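Local atomic coordinates of DUF115 domain-containing protein (Magnetospirillum magneticum AMB-1, PDB entry 5MU5), a protein that is a glycosyltransferase of the Maf family involved in the formation of bacterial flagella, where it probably attaches sugars to flagellin. Residues L239-E245 and F592-T597; L638-W642 and K659-W663. All coordinates share one frame; numbering follows the deposited sequence.

Contact 1: residues L239-E245 and F592-T597; sequences LGFLHDE and FFVRGT
At the N-terminus of helix 242-257, Leu242 meets Thr597 of helix 589-609, a long helix of the Maf helical bundle, and the approach chain 239-241 runs beside Gly596. The backbone N of Leu242, in the first turn of its helix, donates to Thr597 OG1 at 3.0 Å, nearly straight at 169°. The same hydroxyl is hydrogen-bonded to Asp91 OD1, so threonine serves two polar partners here. Helix 589-609 is kinked: the N of Gly596 and of Thr597 lacks the bond to the preceding turn. A water bridges the break at Thr597, accepting from its N and donating to Phe593 O and to Gly240 O. Gly596 has no side chain, so its CA can lie 3.3 Å from Gly240 O in a CA-H...O contact and 3.5 Å from Leu239 CB, a tight fit. Leu239 then lays CD2 over one face of the Arg595 guanidinium, whose opposite face carries Phe592 CD1. Deeper in, Leu242 has CG anti to its own N (chi1 -180°), which helps bring CD1 to Phe593 CD2 at 3.7 Å. Glu245 OE1 is hydrogen-bonded to Ser373 N, while Glu245 CG rests 3.4 Å from Phe592 O.

Contact 2: residues L638-W642 and K659-W663; sequences LQVEW and KVTGW
Trp642 and Trp663 make an edge-to-face (T-shaped) aromatic pair that fastens the C-terminal end of the chain to helix 618-646 in the Maf helical bundle. Helix 653-661 packs against that helix, and Trp663, just after it, reaches back across. The edge of the Trp663 six-membered ring points at the face of the Trp642 five-membered ring, with centroids 5.4 Å apart and planes at 70°. CZ3 of Trp663 is the leading atom, 3.7 Å from Trp642 CD2. With CG anti to the backbone N in both tryptophans (chi1 168° in Trp642 and -164° in Trp663), each indole is sent across toward the other segment, where the two slide past each other in opposite directions.

Gln639, one turn before Trp642, covers a face of Trp663. Its chain is extended beyond CG, and CG sits 3.7 Å above the centroid of the six-membered ring, almost on the normal: a CH-pi contact. Farther along, NE2 passes over the same indole at 3.4 Å from Trp663 CG, with the amide plane steeply inclined to the ring. Glutamine suits this place because its methylenes serve the aromatic face while its amide serves polar partners: OE1 probably accepts from His243 NE2, and NE2 donates to a water that in turn donates to Val660 O. Held at both ends, the amide would be fixed in its rotation.

Leu638 adds its CB near Trp663 CZ2, at the outer end of the indole. Trp642 also reaches helix 653-661. The branched Val660 turns CG1 to Trp642 CZ3 at 3.6 Å, and Lys659 crosses the indole at about a right angle, contributing aliphatic carbon before its long chain leads the ammonium away; Lys659 CB lies 3.9 Å from Trp642 CH2.

How the contacts relate
The two contacts, whose centres lie about 14 Å apart, meet through helix 242-257. His243 turns away from helix 589-609 in contact 1 and bridges to contact 2, its NE2 lying 2.7 Å from Gln639 OE1. The same NE2 packs 3.6 Å from Val660 CB, so one imidazole touches both segments of contact 2. Beside it Leu242 is shared more loosely, with CD2 at 3.9 Å from Gln639 OE1. Contact 1 joins distant parts of the chain and is buried; contact 2 closes a short connection near the C-terminus and is partly buried. Contact 1 and this bridge place the start of helix 242-257 against three bundle helices: 589-609, 618-646 and 653-661.

Contact 1: residues L239-E245 and F592-T597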
loop_
_atom_site.group_PDB
_atom_site.type_symbol
_atom_site.label_atom_id
_atom_site.label_comp_id
_atom_site.label_asym_id
_atom_site.label_seq_id
_atom_site.Cartn_x
_atom_site.Cartn_y
_atom_site.Cartn_z
ATOM N N LEU A 239 3.680 -4.356 -3.800
ATOM C CA LEU A 239 4.627 -5.311 -3.201
ATOM C C LEU A 239 5.947 -5.157 -3.926
ATOM O O LEU A 239 6.006 -5.124 -5.150
ATOM C CB LEU A 239 4.142 -6.747 -3.302
ATOM C CG LEU A 239 2.821 -7.089 -2.615
ATOM C CD1 LEU A 239 2.419 -8.504 -2.983
ATOM C CD2 LEU A 239 2.950 -6.934 -1.112
ATOM N N GLY A 240 7.012 -5.029 -3.171
ATOM C CA GLY A 240 8.311 -4.852 -3.755
ATOM C C GLY A 240 8.800 -6.081 -4.484
ATOM O O GLY A 240 8.585 -7.219 -4.051
ATOM N N PHE A 241 9.494 -5.829 -5.573
ATOM C CA PHE A 241 10.062 -6.851 -6.417
ATOM C C PHE A 241 11.451 -7.270 -5.955
ATOM O O PHE A 241 12.195 -6.487 -5.386
ATOM C CB PHE A 241 10.109 -6.340 -7.857
ATOM C CG PHE A 241 8.761 -5.984 -8.401
ATOM C CD1 PHE A 241 7.711 -6.905 -8.337
ATOM C CD2 PHE A 241 8.535 -4.755 -9.009
ATOM C CE1 PHE A 241 6.458 -6.592 -8.845
ATOM C CE2 PHE A 241 7.274 -4.435 -9.522
ATOM C CZ PHE A 241 6.239 -5.350 -9.433
ATOM N N LEU A 242 11.807 -8.508 -6.249
ATOM C CA LEU A 242 13.060 -9.073 -5.803
ATOM C C LEU A 242 14.240 -8.129 -5.994
ATOM O O LEU A 242 15.005 -7.904 -5.073
ATOM C CB LEU A 242 13.333 -10.393 -6.538
ATOM C CG LEU A 242 14.627 -11.102 -6.155
ATOM C CD1 LEU A 242 14.624 -11.455 -4.678
ATOM C CD2 LEU A 242 14.861 -12.338 -6.999
ATOM N N HIS A 243 14.397 -7.586 -7.195
ATOM C CA HIS A 243 15.598 -6.806 -7.500
ATOM C C HIS A 243 15.647 -5.489 -6.776
ATOM O O HIS A 243 16.730 -5.057 -6.404
ATOM C CB HIS A 243 15.774 -6.607 -9.004
ATOM C CG HIS A 243 15.996 -7.884 -9.735
ATOM N ND1 HIS A 243 15.582 -8.082 -11.034
ATOM C CD2 HIS A 243 16.526 -9.058 -9.322
ATOM C CE1 HIS A 243 15.897 -9.308 -11.406
ATOM N NE2 HIS A 243 16.461 -9.925 -10.382
ATOM N N ASP A 244 14.493 -4.858 -6.571
ATOM C CA ASP A 244 14.442 -3.630 -5.771
ATOM C C ASP A 244 14.736 -3.949 -4.305
ATOM O O ASP A 244 15.375 -3.176 -3.629
ATOM C CB ASP A 244 13.082 -2.927 -5.907
ATOM C CG ASP A 244 12.784 -2.517 -7.344
ATOM O OD1 ASP A 244 13.702 -1.971 -8.006
ATOM O OD2 ASP A 244 11.638 -2.760 -7.823
ATOM N N GLU A 245 14.275 -5.089 -3.810
ATOM C CA GLU A 245 14.554 -5.451 -2.434
ATOM C C GLU A 245 16.032 -5.741 -2.277
ATOM O O GLU A 245 16.592 -5.457 -1.239
ATOM C CB GLU A 245 13.716 -6.635 -1.972
ATOM C CG GLU A 245 12.217 -6.338 -1.942
ATOM C CD GLU A 245 11.803 -5.311 -0.891
ATOM O OE1 GLU A 245 12.366 -5.323 0.224
ATOM O OE2 GLU A 245 10.881 -4.506 -1.176
ATOM N N PHE A 592 9.639 -10.434 2.432
ATOM C CA PHE A 592 9.818 -9.189 1.715
ATOM C C PHE A 592 10.583 -9.408 0.437
ATOM O O PHE A 592 10.291 -8.781 -0.567
ATOM C CB PHE A 592 10.574 -8.155 2.534
ATOM C CG PHE A 592 9.709 -7.356 3.437
ATOM C CD1 PHE A 592 8.751 -6.521 2.910
ATOM C CD2 PHE A 592 9.877 -7.414 4.812
ATOM C CE1 PHE A 592 7.953 -5.763 3.737
ATOM C CE2 PHE A 592 9.092 -6.663 5.650
ATOM C CZ PHE A 592 8.129 -5.835 5.111
ATOM N N PHE A 593 11.576 -10.274 0.473
ATOM C CA PHE A 593 12.386 -10.517 -0.726
ATOM C C PHE A 593 11.630 -11.075 -1.913
ATOM O O PHE A 593 11.840 -10.624 -3.025
ATOM C CB PHE A 593 13.583 -11.409 -0.415
ATOM C CG PHE A 593 14.849 -10.654 -0.253
ATOM C CD1 PHE A 593 15.067 -9.881 0.860
ATOM C CD2 PHE A 593 15.831 -10.711 -1.236
ATOM C CE1 PHE A 593 16.241 -9.169 0.998
ATOM C CE2 PHE A 593 16.999 -9.987 -1.107
ATOM C CZ PHE A 593 17.207 -9.223 0.016
ATOM N N VAL A 594 10.731 -12.019 -1.674
ATOM C CA VAL A 594 10.123 -12.774 -2.760
ATOM C C VAL A 594 8.633 -12.585 -3.018
ATOM O O VAL A 594 8.178 -12.866 -4.131
ATOM C CB VAL A 594 10.381 -14.282 -2.564
ATOM C CG1 VAL A 594 11.876 -14.543 -2.486
ATOM C CG2 VAL A 594 9.667 -14.835 -1.330
ATOM N N ARG A 595 7.872 -12.082 -2.052
ATOM C CA ARG A 595 6.405 -12.045 -2.207
ATOM C C ARG A 595 5.883 -11.233 -3.394
ATOM O O ARG A 595 4.887 -11.602 -3.998
ATOM C CB ARG A 595 5.722 -11.549 -0.931
ATOM C CG ARG A 595 6.013 -10.097 -0.610
ATOM C CD ARG A 595 5.560 -9.700 0.772
ATOM N NE ARG A 595 5.601 -8.249 0.897
ATOM C CZ ARG A 595 5.074 -7.561 1.904
ATOM N NH1 ARG A 595 4.472 -8.190 2.903
ATOM N NH2 ARG A 595 5.160 -6.238 1.913
ATOM N N GLY A 596 6.526 -10.118 -3.704
ATOM C CA GLY A 596 6.066 -9.263 -4.789
ATOM C C GLY A 596 6.222 -9.980 -6.110
ATOM O O GLY A 596 5.312 -9.987 -6.943
ATOM N N THR A 597 7.372 -10.609 -6.284
ATOM C CA THR A 597 7.663 -11.294 -7.506
ATOM C C THR A 597 6.745 -12.503 -7.680
ATOM O O THR A 597 6.041 -12.597 -8.700
ATOM C CB THR A 597 9.146 -11.618 -7.555
ATOM O OG1 THR A 597 9.867 -10.369 -7.564
ATOM C CG2 THR A 597 9.496 -12.435 -8.799
HETATM O O HOH W 1 9.512 -9.923 -4.456
#

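Contact 2: residues L638-W642 and K659-W663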
loop_
_atom_site.group_PDB
_atom_site.type_symbol
_atom_site.label_atom_id
_atom_site.label_comp_id
_atom_site.label_asym_id
_atom_site.label_seq_id
_atom_site.Cartn_x
_atom_site.Cartn_y
_atom_site.Cartn_z
ATOM N N LEU A 638 18.956 -18.992 -7.416
ATOM C CA LEU A 638 20.346 -18.741 -7.788
ATOM C C LEU A 638 20.726 -17.288 -7.650
ATOM O O LEU A 638 21.853 -16.992 -7.284
ATOM C CB LEU A 638 20.614 -19.193 -9.220
ATOM C CG LEU A 638 20.556 -20.705 -9.396
ATOM C CD1 LEU A 638 20.469 -21.018 -10.880
ATOM C CD2 LEU A 638 21.756 -21.390 -8.744
ATOM N N GLN A 639 19.797 -16.385 -7.949
ATOM C CA GLN A 639 20.080 -14.942 -7.849
ATOM C C GLN A 639 20.292 -14.515 -6.407
ATOM O O GLN A 639 21.198 -13.738 -6.092
ATOM C CB GLN A 639 18.960 -14.120 -8.486
ATOM C CG GLN A 639 19.054 -14.115 -9.996
ATOM C CD GLN A 639 18.137 -13.113 -10.654
ATOM O OE1 GLN A 639 17.345 -12.451 -9.998
ATOM N NE2 GLN A 639 18.236 -13.006 -11.979
ATOM N N VAL A 640 19.458 -15.064 -5.533
ATOM C CA VAL A 640 19.523 -14.774 -4.112
ATOM C C VAL A 640 20.865 -15.202 -3.524
ATOM O O VAL A 640 21.486 -14.432 -2.784
ATOM C CB VAL A 640 18.338 -15.437 -3.370
ATOM C CG1 VAL A 640 18.584 -15.550 -1.871
ATOM C CG2 VAL A 640 17.057 -14.660 -3.643
ATOM N N GLU A 641 21.301 -16.417 -3.864
ATOM C CA GLU A 641 22.545 -16.976 -3.341
ATOM C C GLU A 641 23.754 -16.214 -3.856
ATOM O O GLU A 641 24.683 -15.927 -3.109
ATOM C CB GLU A 641 22.664 -18.463 -3.688
ATOM C CG GLU A 641 21.694 -19.334 -2.896
ATOM C CD GLU A 641 21.652 -20.786 -3.367
ATOM O OE1 GLU A 641 22.299 -21.130 -4.386
ATOM O OE2 GLU A 641 20.938 -21.590 -2.722
ATOM N N TRP A 642 23.736 -15.905 -5.143
ATOM C CA TRP A 642 24.759 -15.057 -5.742
ATOM C C TRP A 642 24.788 -13.650 -5.115
ATOM O O TRP A 642 25.855 -13.088 -4.886
ATOM C CB TRP A 642 24.488 -14.957 -7.239
ATOM C CG TRP A 642 25.263 -13.909 -7.945
ATOM C CD1 TRP A 642 26.537 -14.010 -8.398
ATOM C CD2 TRP A 642 24.802 -12.598 -8.315
ATOM N NE1 TRP A 642 26.910 -12.841 -9.018
ATOM C CE2 TRP A 642 25.867 -11.955 -8.974
ATOM C CE3 TRP A 642 23.597 -11.903 -8.141
ATOM C CZ2 TRP A 642 25.764 -10.653 -9.476
ATOM C CZ3 TRP A 642 23.499 -10.603 -8.631
ATOM C CH2 TRP A 642 24.582 -9.996 -9.291
ATOM N N LYS A 659 23.830 -6.396 -13.756
ATOM C CA LYS A 659 24.113 -7.826 -13.712
ATOM C C LYS A 659 22.894 -8.727 -13.541
ATOM O O LYS A 659 22.786 -9.715 -14.261
ATOM C CB LYS A 659 25.155 -8.109 -12.660
ATOM C CG LYS A 659 26.472 -7.479 -13.044
ATOM C CD LYS A 659 27.542 -7.825 -12.045
ATOM C CE LYS A 659 28.878 -7.295 -12.502
ATOM N NZ LYS A 659 29.939 -7.871 -11.635
ATOM N N VAL A 660 21.959 -8.408 -12.643
ATOM C CA VAL A 660 20.724 -9.213 -12.592
ATOM C C VAL A 660 19.945 -9.050 -13.900
ATOM O O VAL A 660 19.322 -9.994 -14.372
ATOM C CB VAL A 660 19.805 -8.909 -11.394
ATOM C CG1 VAL A 660 20.513 -9.252 -10.096
ATOM C CG2 VAL A 660 19.314 -7.463 -11.407
ATOM N N THR A 661 20.004 -7.861 -14.490
ATOM C CA THR A 661 19.372 -7.588 -15.787
ATOM C C THR A 661 19.970 -8.478 -16.862
ATOM O O THR A 661 19.240 -9.025 -17.674
ATOM C CB THR A 661 19.544 -6.096 -16.213
ATOM O OG1 THR A 661 18.760 -5.252 -15.354
ATOM C CG2 THR A 661 19.127 -5.846 -17.700
ATOM N N GLY A 662 21.298 -8.610 -16.862
ATOM C CA GLY A 662 22.002 -9.417 -17.860
ATOM C C GLY A 662 22.058 -10.911 -17.552
ATOM O O GLY A 662 22.746 -11.664 -18.235
ATOM N N TRP A 663 21.314 -11.341 -16.537
ATOM C CA TRP A 663 21.293 -12.737 -16.115
ATOM C C TRP A 663 20.832 -13.646 -17.266
ATOM O O TRP A 663 19.696 -13.551 -17.711
ATOM C CB TRP A 663 20.370 -12.880 -14.894
ATOM C CG TRP A 663 20.557 -14.143 -14.155
ATOM C CD1 TRP A 663 19.972 -15.341 -14.427
ATOM C CD2 TRP A 663 21.389 -14.349 -13.003
ATOM N NE1 TRP A 663 20.396 -16.283 -13.529
ATOM C CE2 TRP A 663 21.270 -15.707 -12.646
ATOM C CE3 TRP A 663 22.226 -13.518 -12.245
ATOM C CZ2 TRP A 663 21.956 -16.263 -11.557
ATOM C CZ3 TRP A 663 22.910 -14.072 -11.171
ATOM C CH2 TRP A 663 22.768 -15.435 -10.838
HETATM O O HOH W 2 16.668 -11.437 -13.816
#